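Local coordinates for flavodoxin (Methanosarcina acetivorans C2A, PDB 5WID), which binds flavin mononucleotide and probably works as an electron carrier, as flavodoxins generally do, at residues A[12-17]-A[85-90]; A[96-101]-A[115-120]; A[5-10]-A[32-37]. All coordinates share one frame; numbering follows the deposited sequence.

Contact 1: residues A[12-17]-A[85-90]; sequences GNTKAM and AAFGSY. With FMN (flavin mononucleotide), chain D.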
loop_
_atom_site.group_PDB
_atom_site.type_symbol
_atom_site.label_atom_id
_atom_site.label_comp_id
_atom_site.label_asym_id
_atom_site.label_seq_id
_atom_site.Cartn_x
_atom_site.Cartn_y
_atom_site.Cartn_z
ATOM N N GLY A 12 -11.154 5.740 -8.187
ATOM C CA GLY A 12 -11.505 4.424 -7.684
ATOM C C GLY A 12 -10.559 3.300 -8.061
ATOM O O GLY A 12 -10.695 2.196 -7.515
ATOM N N ASN A 13 -9.593 3.526 -8.948
ATOM C CA ASN A 13 -8.805 2.396 -9.440
ATOM C C ASN A 13 -7.827 1.892 -8.381
ATOM O O ASN A 13 -7.758 0.687 -8.110
ATOM C CB ASN A 13 -8.078 2.789 -10.729
ATOM C CG ASN A 13 -9.045 3.008 -11.893
ATOM O OD1 ASN A 13 -10.152 2.431 -11.928
ATOM N ND2 ASN A 13 -8.641 3.848 -12.847
ATOM N N THR A 14 -7.061 2.799 -7.768
ATOM C CA THR A 14 -6.178 2.392 -6.674
ATOM C C THR A 14 -6.974 1.898 -5.476
ATOM O O THR A 14 -6.530 0.988 -4.764
ATOM C CB THR A 14 -5.258 3.559 -6.292
ATOM O OG1 THR A 14 -4.559 3.981 -7.477
ATOM C CG2 THR A 14 -4.236 3.175 -5.201
ATOM N N LYS A 15 -8.157 2.469 -5.245
ATOM C CA LYS A 15 -9.011 1.953 -4.179
ATOM C C LYS A 15 -9.400 0.503 -4.445
ATOM O O LYS A 15 -9.359 -0.337 -3.537
ATOM C CB LYS A 15 -10.264 2.823 -4.035
ATOM C CG LYS A 15 -11.270 2.322 -2.978
ATOM C CD LYS A 15 -12.457 3.306 -2.841
ATOM C CE LYS A 15 -13.397 2.895 -1.708
ATOM N NZ LYS A 15 -14.059 1.599 -2.031
ATOM N N ALA A 16 -9.782 0.192 -5.686
ATOM C CA ALA A 16 -10.121 -1.185 -6.029
ATOM C C ALA A 16 -8.937 -2.115 -5.788
ATOM O O ALA A 16 -9.109 -3.233 -5.288
ATOM C CB ALA A 16 -10.580 -1.262 -7.489
ATOM N N MET A 17 -7.729 -1.673 -6.143
ATOM C CA MET A 17 -6.536 -2.473 -5.872
ATOM C C MET A 17 -6.380 -2.716 -4.381
ATOM O O MET A 17 -6.108 -3.839 -3.945
ATOM C CB MET A 17 -5.286 -1.766 -6.409
ATOM C CG MET A 17 -5.268 -1.637 -7.919
ATOM S SD MET A 17 -3.790 -0.760 -8.477
ATOM C CE MET A 17 -2.474 -1.928 -8.077
ATOM N N ALA A 85 4.740 -2.423 1.574
ATOM C CA ALA A 85 4.378 -2.785 0.208
ATOM C C ALA A 85 3.873 -1.532 -0.491
ATOM O O ALA A 85 3.302 -0.643 0.143
ATOM C CB ALA A 85 3.316 -3.896 0.167
ATOM N N ALA A 86 4.076 -1.464 -1.806
ATOM C CA ALA A 86 3.756 -0.265 -2.568
ATOM C C ALA A 86 2.948 -0.649 -3.799
ATOM O O ALA A 86 3.253 -1.658 -4.445
ATOM C CB ALA A 86 5.049 0.477 -2.984
ATOM N N PHE A 87 1.932 0.158 -4.136
ATOM C CA PHE A 87 1.073 -0.179 -5.267
ATOM C C PHE A 87 0.398 1.071 -5.818
ATOM O O PHE A 87 0.463 2.153 -5.230
ATOM C CB PHE A 87 0.012 -1.231 -4.888
ATOM C CG PHE A 87 -1.014 -0.743 -3.880
ATOM C CD1 PHE A 87 -0.716 -0.732 -2.530
ATOM C CD2 PHE A 87 -2.284 -0.345 -4.293
ATOM C CE1 PHE A 87 -1.650 -0.293 -1.581
ATOM C CE2 PHE A 87 -3.233 0.091 -3.369
ATOM C CZ PHE A 87 -2.921 0.120 -2.008
ATOM N N GLY A 88 -0.266 0.903 -6.967
ATOM C CA GLY A 88 -1.084 1.987 -7.500
ATOM C C GLY A 88 -1.530 1.784 -8.933
ATOM O O GLY A 88 -0.960 0.967 -9.655
ATOM N N SER A 89 -2.535 2.537 -9.368
ATOM C CA SER A 89 -2.995 2.515 -10.752
ATOM C C SER A 89 -2.403 3.707 -11.493
ATOM O O SER A 89 -2.102 4.738 -10.892
ATOM C CB SER A 89 -4.527 2.556 -10.805
ATOM O OG SER A 89 -5.022 2.598 -12.132
ATOM N N TYR A 90 -2.219 3.562 -12.801
ATOM C CA TYR A 90 -1.573 4.619 -13.569
ATOM C C TYR A 90 -2.040 4.566 -15.014
ATOM O O TYR A 90 -2.683 3.610 -15.441
ATOM C CB TYR A 90 -0.045 4.511 -13.483
ATOM C CG TYR A 90 0.562 3.366 -14.279
ATOM C CD1 TYR A 90 0.409 2.039 -13.869
ATOM C CD2 TYR A 90 1.297 3.618 -15.435
ATOM C CE1 TYR A 90 0.977 0.998 -14.597
ATOM C CE2 TYR A 90 1.888 2.583 -16.156
ATOM C CZ TYR A 90 1.715 1.281 -15.741
ATOM O OH TYR A 90 2.283 0.254 -16.468
HETATM N N1 FMN D . -0.771 8.410 -15.288
HETATM C C2 FMN D . 0.590 8.256 -15.396
HETATM O O2 FMN D . 1.068 7.123 -15.511
HETATM N N3 FMN D . 1.421 9.364 -15.376
HETATM C C4 FMN D . 0.911 10.628 -15.233
HETATM O O4 FMN D . 1.695 11.588 -15.208
HETATM C C4A FMN D . -0.474 10.786 -15.135
HETATM N N5 FMN D . -1.033 12.040 -15.011
HETATM C C5A FMN D . -2.404 12.183 -14.917
HETATM C C6 FMN D . -2.941 13.464 -14.801
HETATM C C7 FMN D . -4.314 13.627 -14.703
HETATM C C7M FMN D . -4.872 15.021 -14.575
HETATM C C8 FMN D . -5.156 12.517 -14.736
HETATM C C8M FMN D . -6.647 12.685 -14.637
HETATM C C9 FMN D . -4.620 11.230 -14.857
HETATM C C9A FMN D . -3.242 11.070 -14.948
HETATM N N10 FMN D . -2.687 9.805 -15.063
HETATM C C10 FMN D . -1.314 9.667 -15.166
HETATM C "C1'" FMN D . -3.558 8.592 -15.121
HETATM C "C2'" FMN D . -4.012 8.079 -13.755
HETATM O "O2'" FMN D . -2.928 7.682 -12.933
HETATM C "C3'" FMN D . -4.906 6.873 -14.027
HETATM O "O3'" FMN D . -6.103 7.323 -14.636
HETATM C "C4'" FMN D . -5.227 6.037 -12.785
HETATM O "O4'" FMN D . -5.928 4.888 -13.222
HETATM C "C5'" FMN D . -6.052 6.787 -11.737
HETATM O "O5'" FMN D . -6.186 5.929 -10.616
HETATM P P FMN D . -7.079 6.371 -9.356
HETATM O O1P FMN D . -6.710 5.444 -8.225
HETATM O O2P FMN D . -6.724 7.801 -9.001
HETATM O O3P FMN D . -8.528 6.237 -9.734
#

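Contact 2: residues A[96-101]-A[115-120]; sequences APILIA and VLRILH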
loop_
_atom_site.group_PDB
_atom_site.type_symbol
_atom_site.label_atom_id
_atom_site.label_comp_id
_atom_site.label_asym_id
_atom_site.label_seq_id
_atom_site.Cartn_x
_atom_site.Cartn_y
_atom_site.Cartn_z
ATOM N N ALA A 96 4.401 6.596 -9.452
ATOM C CA ALA A 96 4.037 6.764 -8.042
ATOM C C ALA A 96 4.368 5.547 -7.187
ATOM O O ALA A 96 4.948 5.728 -6.100
ATOM C CB ALA A 96 2.556 7.155 -7.907
ATOM N N PRO A 97 4.037 4.309 -7.578
ATOM C CA PRO A 97 4.361 3.183 -6.682
ATOM C C PRO A 97 5.854 2.974 -6.525
ATOM O O PRO A 97 6.287 2.522 -5.454
ATOM C CB PRO A 97 3.667 1.982 -7.354
ATOM C CG PRO A 97 2.553 2.616 -8.168
ATOM C CD PRO A 97 3.226 3.860 -8.719
ATOM N N ILE A 98 6.650 3.307 -7.550
ATOM C CA ILE A 98 8.107 3.236 -7.427
ATOM C C ILE A 98 8.587 4.228 -6.383
ATOM O O ILE A 98 9.427 3.912 -5.530
ATOM C CB ILE A 98 8.784 3.524 -8.782
ATOM C CG1 ILE A 98 8.069 2.806 -9.920
ATOM C CG2 ILE A 98 10.273 3.175 -8.718
ATOM C CD1 ILE A 98 8.094 1.348 -9.781
ATOM N N LEU A 99 8.074 5.461 -6.465
ATOM C CA LEU A 99 8.461 6.510 -5.526
ATOM C C LEU A 99 8.022 6.182 -4.107
ATOM O O LEU A 99 8.736 6.482 -3.145
ATOM C CB LEU A 99 7.864 7.840 -5.982
ATOM C CG LEU A 99 8.435 8.262 -7.334
ATOM C CD1 LEU A 99 7.653 9.458 -7.890
ATOM C CD2 LEU A 99 9.930 8.593 -7.210
ATOM N N ILE A 100 6.840 5.585 -3.957
ATOM C CA ILE A 100 6.383 5.153 -2.639
ATOM C C ILE A 100 7.350 4.131 -2.059
ATOM O O ILE A 100 7.771 4.234 -0.903
ATOM C CB ILE A 100 4.953 4.584 -2.733
ATOM C CG1 ILE A 100 3.969 5.716 -3.050
ATOM C CG2 ILE A 100 4.592 3.824 -1.441
ATOM C CD1 ILE A 100 2.567 5.212 -3.334
ATOM N N ALA A 101 7.700 3.116 -2.853
ATOM C CA ALA A 101 8.637 2.095 -2.390
ATOM C C ALA A 101 9.968 2.706 -1.975
ATOM O O ALA A 101 10.537 2.330 -0.943
ATOM C CB ALA A 101 8.857 1.053 -3.485
ATOM N N VAL A 115 6.547 -4.565 -6.081
ATOM C CA VAL A 115 5.893 -3.264 -6.200
ATOM C C VAL A 115 4.906 -3.374 -7.353
ATOM O O VAL A 115 5.287 -3.731 -8.473
ATOM C CB VAL A 115 6.934 -2.163 -6.437
ATOM C CG1 VAL A 115 6.272 -0.814 -6.768
ATOM C CG2 VAL A 115 7.866 -2.048 -5.229
ATOM N N LEU A 116 3.626 -3.105 -7.087
ATOM C CA LEU A 116 2.552 -3.501 -7.996
ATOM C C LEU A 116 1.867 -2.278 -8.593
ATOM O O LEU A 116 1.167 -1.555 -7.888
ATOM C CB LEU A 116 1.529 -4.374 -7.263
ATOM C CG LEU A 116 0.364 -4.885 -8.122
ATOM C CD1 LEU A 116 0.857 -5.673 -9.343
ATOM C CD2 LEU A 116 -0.575 -5.742 -7.267
ATOM N N ARG A 117 2.027 -2.063 -9.897
ATOM C CA ARG A 117 1.275 -1.016 -10.575
ATOM C C ARG A 117 0.437 -1.637 -11.688
ATOM O O ARG A 117 0.825 -2.637 -12.298
ATOM C CB ARG A 117 2.199 0.083 -11.130
ATOM C CG ARG A 117 3.231 -0.416 -12.081
ATOM C CD ARG A 117 4.146 0.710 -12.573
ATOM N NE ARG A 117 5.121 0.174 -13.514
ATOM C CZ ARG A 117 6.214 0.810 -13.902
ATOM N NH1 ARG A 117 6.484 2.032 -13.433
ATOM N NH2 ARG A 117 7.042 0.225 -14.756
ATOM N N ILE A 118 -0.732 -1.053 -11.930
ATOM C CA ILE A 118 -1.713 -1.604 -12.861
ATOM C C ILE A 118 -2.271 -0.478 -13.718
ATOM O O ILE A 118 -2.763 0.521 -13.187
ATOM C CB ILE A 118 -2.867 -2.305 -12.119
ATOM C CG1 ILE A 118 -2.348 -3.519 -11.339
ATOM C CG2 ILE A 118 -3.944 -2.765 -13.118
ATOM C CD1 ILE A 118 -2.006 -4.682 -12.232
ATOM N N LEU A 119 -2.251 -0.665 -15.038
ATOM C CA LEU A 119 -2.784 0.340 -15.951
ATOM C C LEU A 119 -4.303 0.462 -15.848
ATOM O O LEU A 119 -5.023 -0.540 -15.886
ATOM C CB LEU A 119 -2.396 -0.010 -17.392
ATOM C CG LEU A 119 -0.982 0.352 -17.816
ATOM C CD1 LEU A 119 -0.610 -0.463 -19.043
ATOM C CD2 LEU A 119 -0.897 1.848 -18.109
ATOM N N HIS A 120 -4.781 1.697 -15.724
ATOM C CA HIS A 120 -6.204 2.073 -15.864
ATOM C C HIS A 120 -7.049 1.272 -14.866
ATOM O O HIS A 120 -6.633 1.048 -13.718
ATOM C CB HIS A 120 -6.633 1.909 -17.310
ATOM C CG HIS A 120 -5.722 2.569 -18.293
ATOM N ND1 HIS A 120 -5.418 3.912 -18.236
ATOM C CD2 HIS A 120 -5.049 2.072 -19.358
ATOM C CE1 HIS A 120 -4.601 4.216 -19.230
ATOM N NE2 HIS A 120 -4.357 3.117 -19.922
#

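Contact 3: residues A[5-10]-A[32-37]; sequences VVYLST and VQVISF. With FMN (flavin mononucleotide), chain D; ACT (acetate ion), chain F.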
loop_
_atom_site.group_PDB
_atom_site.type_symbol
_atom_site.label_atom_id
_atom_site.label_comp_id
_atom_site.label_asym_id
_atom_site.label_seq_id
_atom_site.Cartn_x
_atom_site.Cartn_y
_atom_site.Cartn_z
ATOM N N VAL A 5 -3.733 -1.332 4.846
ATOM C CA VAL A 5 -3.595 -1.004 3.426
ATOM C C VAL A 5 -4.147 0.408 3.256
ATOM O O VAL A 5 -5.358 0.621 3.387
ATOM C CB VAL A 5 -4.334 -1.996 2.517
ATOM C CG1 VAL A 5 -4.072 -1.648 1.043
ATOM C CG2 VAL A 5 -3.947 -3.461 2.840
ATOM N N VAL A 6 -3.261 1.370 3.000
ATOM C CA VAL A 6 -3.594 2.795 2.968
ATOM C C VAL A 6 -3.491 3.268 1.527
ATOM O O VAL A 6 -2.515 2.941 0.848
ATOM C CB VAL A 6 -2.630 3.615 3.850
ATOM C CG1 VAL A 6 -3.013 5.116 3.820
ATOM C CG2 VAL A 6 -2.584 3.065 5.262
ATOM N N TYR A 7 -4.457 4.070 1.071
ATOM C CA TYR A 7 -4.447 4.440 -0.347
ATOM C C TYR A 7 -4.959 5.860 -0.566
ATOM O O TYR A 7 -5.700 6.425 0.248
ATOM C CB TYR A 7 -5.286 3.456 -1.194
ATOM C CG TYR A 7 -6.734 3.450 -0.785
ATOM C CD1 TYR A 7 -7.183 2.639 0.254
ATOM C CD2 TYR A 7 -7.649 4.299 -1.401
ATOM C CE1 TYR A 7 -8.509 2.663 0.656
ATOM C CE2 TYR A 7 -8.978 4.334 -1.001
ATOM C CZ TYR A 7 -9.400 3.513 0.029
ATOM O OH TYR A 7 -10.720 3.533 0.433
ATOM N N LEU A 8 -4.536 6.425 -1.697
ATOM C CA LEU A 8 -5.132 7.615 -2.290
ATOM C C LEU A 8 -5.679 7.215 -3.649
ATOM O O LEU A 8 -4.973 6.574 -4.435
ATOM C CB LEU A 8 -4.108 8.745 -2.458
ATOM C CG LEU A 8 -4.671 10.083 -2.963
ATOM C CD1 LEU A 8 -3.867 11.269 -2.399
ATOM C CD2 LEU A 8 -4.668 10.132 -4.500
ATOM N N SER A 9 -6.911 7.635 -3.952
ATOM C CA SER A 9 -7.502 7.299 -5.240
ATOM C C SER A 9 -8.396 8.439 -5.694
ATOM O O SER A 9 -9.179 8.949 -4.889
ATOM C CB SER A 9 -8.305 5.989 -5.130
ATOM O OG SER A 9 -8.772 5.566 -6.400
ATOM N N THR A 10 -8.289 8.823 -6.972
ATOM C CA THR A 10 -9.087 9.925 -7.513
ATOM C C THR A 10 -10.331 9.464 -8.262
ATOM O O THR A 10 -11.312 10.215 -8.340
ATOM C CB THR A 10 -8.246 10.805 -8.460
ATOM O OG1 THR A 10 -7.910 10.083 -9.653
ATOM C CG2 THR A 10 -6.955 11.276 -7.769
ATOM N N VAL A 32 -6.778 -7.008 9.086
ATOM C CA VAL A 32 -6.420 -5.967 8.129
ATOM C C VAL A 32 -7.487 -4.887 8.141
ATOM O O VAL A 32 -8.669 -5.148 8.384
ATOM C CB VAL A 32 -6.225 -6.550 6.708
ATOM C CG1 VAL A 32 -7.510 -7.157 6.198
ATOM C CG2 VAL A 32 -5.716 -5.483 5.739
ATOM N N GLN A 33 -7.065 -3.657 7.899
ATOM C CA GLN A 33 -8.015 -2.614 7.556
ATOM C C GLN A 33 -7.535 -1.925 6.293
ATOM O O GLN A 33 -6.339 -1.679 6.119
ATOM C CB GLN A 33 -8.246 -1.634 8.728
ATOM C CG GLN A 33 -7.464 -0.354 8.776
ATOM C CD GLN A 33 -7.636 0.338 10.129
ATOM O OE1 GLN A 33 -6.843 0.129 11.052
ATOM N NE2 GLN A 33 -8.687 1.144 10.256
ATOM N N VAL A 34 -8.474 -1.701 5.383
ATOM C CA VAL A 34 -8.225 -1.016 4.122
ATOM C C VAL A 34 -8.835 0.362 4.279
ATOM O O VAL A 34 -10.038 0.480 4.554
ATOM C CB VAL A 34 -8.845 -1.775 2.938
ATOM C CG1 VAL A 34 -8.641 -0.996 1.637
ATOM C CG2 VAL A 34 -8.244 -3.181 2.855
ATOM N N ILE A 35 -8.017 1.399 4.161
ATOM C CA ILE A 35 -8.458 2.718 4.601
ATOM C C ILE A 35 -7.794 3.796 3.757
ATOM O O ILE A 35 -6.608 3.719 3.421
ATOM C CB ILE A 35 -8.181 2.900 6.111
ATOM C CG1 ILE A 35 -8.782 4.203 6.631
ATOM C CG2 ILE A 35 -6.696 2.779 6.420
ATOM C CD1 ILE A 35 -8.892 4.225 8.149
ATOM N N SER A 36 -8.581 4.807 3.411
ATOM C CA SER A 36 -8.040 5.964 2.724
ATOM C C SER A 36 -7.045 6.706 3.618
ATOM O O SER A 36 -7.217 6.793 4.842
ATOM C CB SER A 36 -9.203 6.866 2.301
ATOM O OG SER A 36 -8.780 8.180 2.048
ATOM N N PHE A 37 -5.977 7.231 3.004
ATOM C CA PHE A 37 -4.964 7.973 3.758
ATOM C C PHE A 37 -5.577 9.085 4.600
ATOM O O PHE A 37 -5.048 9.430 5.663
ATOM C CB PHE A 37 -3.930 8.593 2.805
ATOM C CG PHE A 37 -4.419 9.868 2.163
ATOM C CD1 PHE A 37 -5.330 9.818 1.120
ATOM C CD2 PHE A 37 -4.045 11.109 2.664
ATOM C CE1 PHE A 37 -5.846 10.993 0.564
ATOM C CE2 PHE A 37 -4.549 12.279 2.111
ATOM C CZ PHE A 37 -5.447 12.216 1.050
HETATM N N1 FMN D . -0.771 8.410 -15.288
HETATM C C2 FMN D . 0.590 8.256 -15.396
HETATM O O2 FMN D . 1.068 7.123 -15.511
HETATM N N3 FMN D . 1.421 9.364 -15.376
HETATM C C4 FMN D . 0.911 10.628 -15.233
HETATM O O4 FMN D . 1.695 11.588 -15.208
HETATM C C4A FMN D . -0.474 10.786 -15.135
HETATM N N5 FMN D . -1.033 12.040 -15.011
HETATM C C5A FMN D . -2.404 12.183 -14.917
HETATM C C6 FMN D . -2.941 13.464 -14.801
HETATM C C7 FMN D . -4.314 13.627 -14.703
HETATM C C7M FMN D . -4.872 15.021 -14.575
HETATM C C8 FMN D . -5.156 12.517 -14.736
HETATM C C8M FMN D . -6.647 12.685 -14.637
HETATM C C9 FMN D . -4.620 11.230 -14.857
HETATM C C9A FMN D . -3.242 11.070 -14.948
HETATM N N10 FMN D . -2.687 9.805 -15.063
HETATM C C10 FMN D . -1.314 9.667 -15.166
HETATM C "C1'" FMN D . -3.558 8.592 -15.121
HETATM C "C2'" FMN D . -4.012 8.079 -13.755
HETATM O "O2'" FMN D . -2.928 7.682 -12.933
HETATM C "C3'" FMN D . -4.906 6.873 -14.027
HETATM O "O3'" FMN D . -6.103 7.323 -14.636
HETATM C "C4'" FMN D . -5.227 6.037 -12.785
HETATM O "O4'" FMN D . -5.928 4.888 -13.222
HETATM C "C5'" FMN D . -6.052 6.787 -11.737
HETATM O "O5'" FMN D . -6.186 5.929 -10.616
HETATM P P FMN D . -7.079 6.371 -9.356
HETATM O O1P FMN D . -6.710 5.444 -8.225
HETATM O O2P FMN D . -6.724 7.801 -9.001
HETATM O O3P FMN D . -8.528 6.237 -9.734
HETATM C C ACT F . -12.690 6.232 0.682
HETATM O O ACT F . -12.865 7.478 0.610
HETATM O OXT ACT F . -11.960 5.678 -0.184
HETATM C CH3 ACT F . -13.345 5.433 1.751
HETATM O O HOH W 1 -8.219 7.931 -1.104
#

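Contact 1: residues A[12-17]-A[85-90]
Thr14 and Met17, in the first turn of helix 13-27, press on Phe87, Gly88 and Ser89 of strand 83-90 in a buried helix-on-sheet contact at the phosphate end of the flavin site. The segments 13-17 and 85-90 run at 142° to each other, their axes 6.9 Å apart at closest. A single hydrogen bond ties them, from Ser89 N to Thr14 OG1 (3.1 Å), and it is fairly straight. Thr14 turns OG1 back beside its own backbone N (chi1 -55°), and both groups donate to phosphate oxygen O1P, OG1 at 2.7 Å. The hydroxyl therefore spends its proton on FMN and takes the strand's N-H on its oxygen, while the methyl CG2 meets Phe87 CE2 at 3.7 Å. A threonine fits because one branch is polar and the other apolar; a valine in its place would probably leave Ser89 N without its acceptor and O1P with one donor fewer. Met17, bent at chi3, lays SD on Gly88 C at 3.4 Å and swings CE over to Gly88 O. At the backbone angles of Gly88 any CB would strike the preceding carbonyl oxygen, which explains the glycine. Ser89 OG accepts from ribityl O4' at 2.7 Å and is also bonded to His120 O; Asn13 ND2 donates to that same O4' at 2.9 Å, and Asn13 N to phosphate O3P. Helix and strand thus share one ligand hydroxyl, and the phosphate charge is met here by neutral N-H and O-H donors, probably aided by the positive end of the helix dipole.

Contact 2: residues A[96-101]-A[115-120]
Arg117, on strand 110-119, can be followed outward from its backbone as it passes the start of helix 96-106. Its CB rests on CG of Pro97, 3.9 Å away, the two side chains crossing at about a right angle. From there chi1 of 58° sends CG between the backbone N and the carbonyl carbon, and the chain then stays extended through CD to NE, carrying the guanidinium to Ile98. NH1 lies 3.9 Å from Ile98 CG1 and nearly as close to CD1, the two side chains meeting obliquely. The charge finds its polar partner elsewhere: NH1 is hydrogen-bonded to Gly94 O, just before the helix, and the group also makes a cation-pi contact with Tyr90. Arginine suits this rim position, since its CB can rest on the proline while the extended stem carries the charged head to Ile98 and Gly94 O.

Two residues earlier on the strand, Val115 packs both methyls against the helix. CG1 touches Pro97 O at 3.6 Å and packs on Pro97 CB at 3.9 Å, with Ile98 CD1 crossing it at 4.1 Å. CG2, held beside the backbone N, reaches Ala101 CB at 3.7 Å. Pro97 and Ala101 lie one turn apart, and the valine's two methyls divide between them; a small alanine lets CG2 come close to the helix. The contact is made by van der Waals packing, mostly between carbons, with the segment axes almost antiparallel at 168°. This is the return leg of the beta-alpha-beta unit 83-90, 96-106, 110-119: the helix covers one side of the strand, while Leu116 on the other side packs against helix 124-143.

Contact 3: residues A[5-10]-A[32-37]
Tyr7 places CG between its backbone N and carbonyl carbon (chi1 62°), which lays the ring against the neighbouring strand, with Ser36 CA over one face, offset toward the rim, in a CH-pi contact 4.0 Å from the ring centroid. Its hydroxyl donates to OXT of an acetate ion, probably from the crystallisation liquor. Phe37 adopts a similar rotation (chi1 80°), turning its ring edge to Tyr7 O; Leu8 runs alongside, its CD1 3.6 Å from Phe37 CE1. The small Ser36 lets the tyrosine ring approach. The backbones of strands 2-8 and 31-36 form a parallel ladder, where beta-branched valines and isoleucine suit the extended backbone. Val5 N donates to Gln33 O at 2.9 Å, Ile35 N to Val5 O, and Phe37 N to Tyr7 O; the bond from Tyr7 N to Ile35 O is longer, 3.2 Å, and bent to 142°. Val5 and Val34 pack on one face of the sheet, Val6 and Ile35 on the other. A water joins Tyr7 O, Ser9 N and Ser36 OG where the strands part. Past that point, Ser9 OG reaches FMN O1P at 2.8 Å and Thr10 N and OG1 both grip O2P. Backbone-paired strands with apolar side chains thus give way to a hydroxyl-rich turn that holds the phosphate.

In the fold
Contacts 1 and 3, with centres 9 Å apart, converge on the FMN phosphate: 5-10 leads through Ser11 into 12-17, so the strand end, the loop and the first helical turn together form one phosphate-binding loop. Contact 2 lies across the sheet, its helix 96-106 covering the face opposite to helix 13-27 in this three-layer, flavodoxin-like fold. Its centre is 8 Å from that of contact 1, and strands 83-90 and 110-119 are neighbours; Tyr90 O and His120 N, 2.9 Å apart, probably form a hydrogen bond. Contacts 2 and 3 do not touch, their nearest atoms being about 7 Å apart. The Arg117 side chain stays about 8 Å from FMN, whereas His120 touches it.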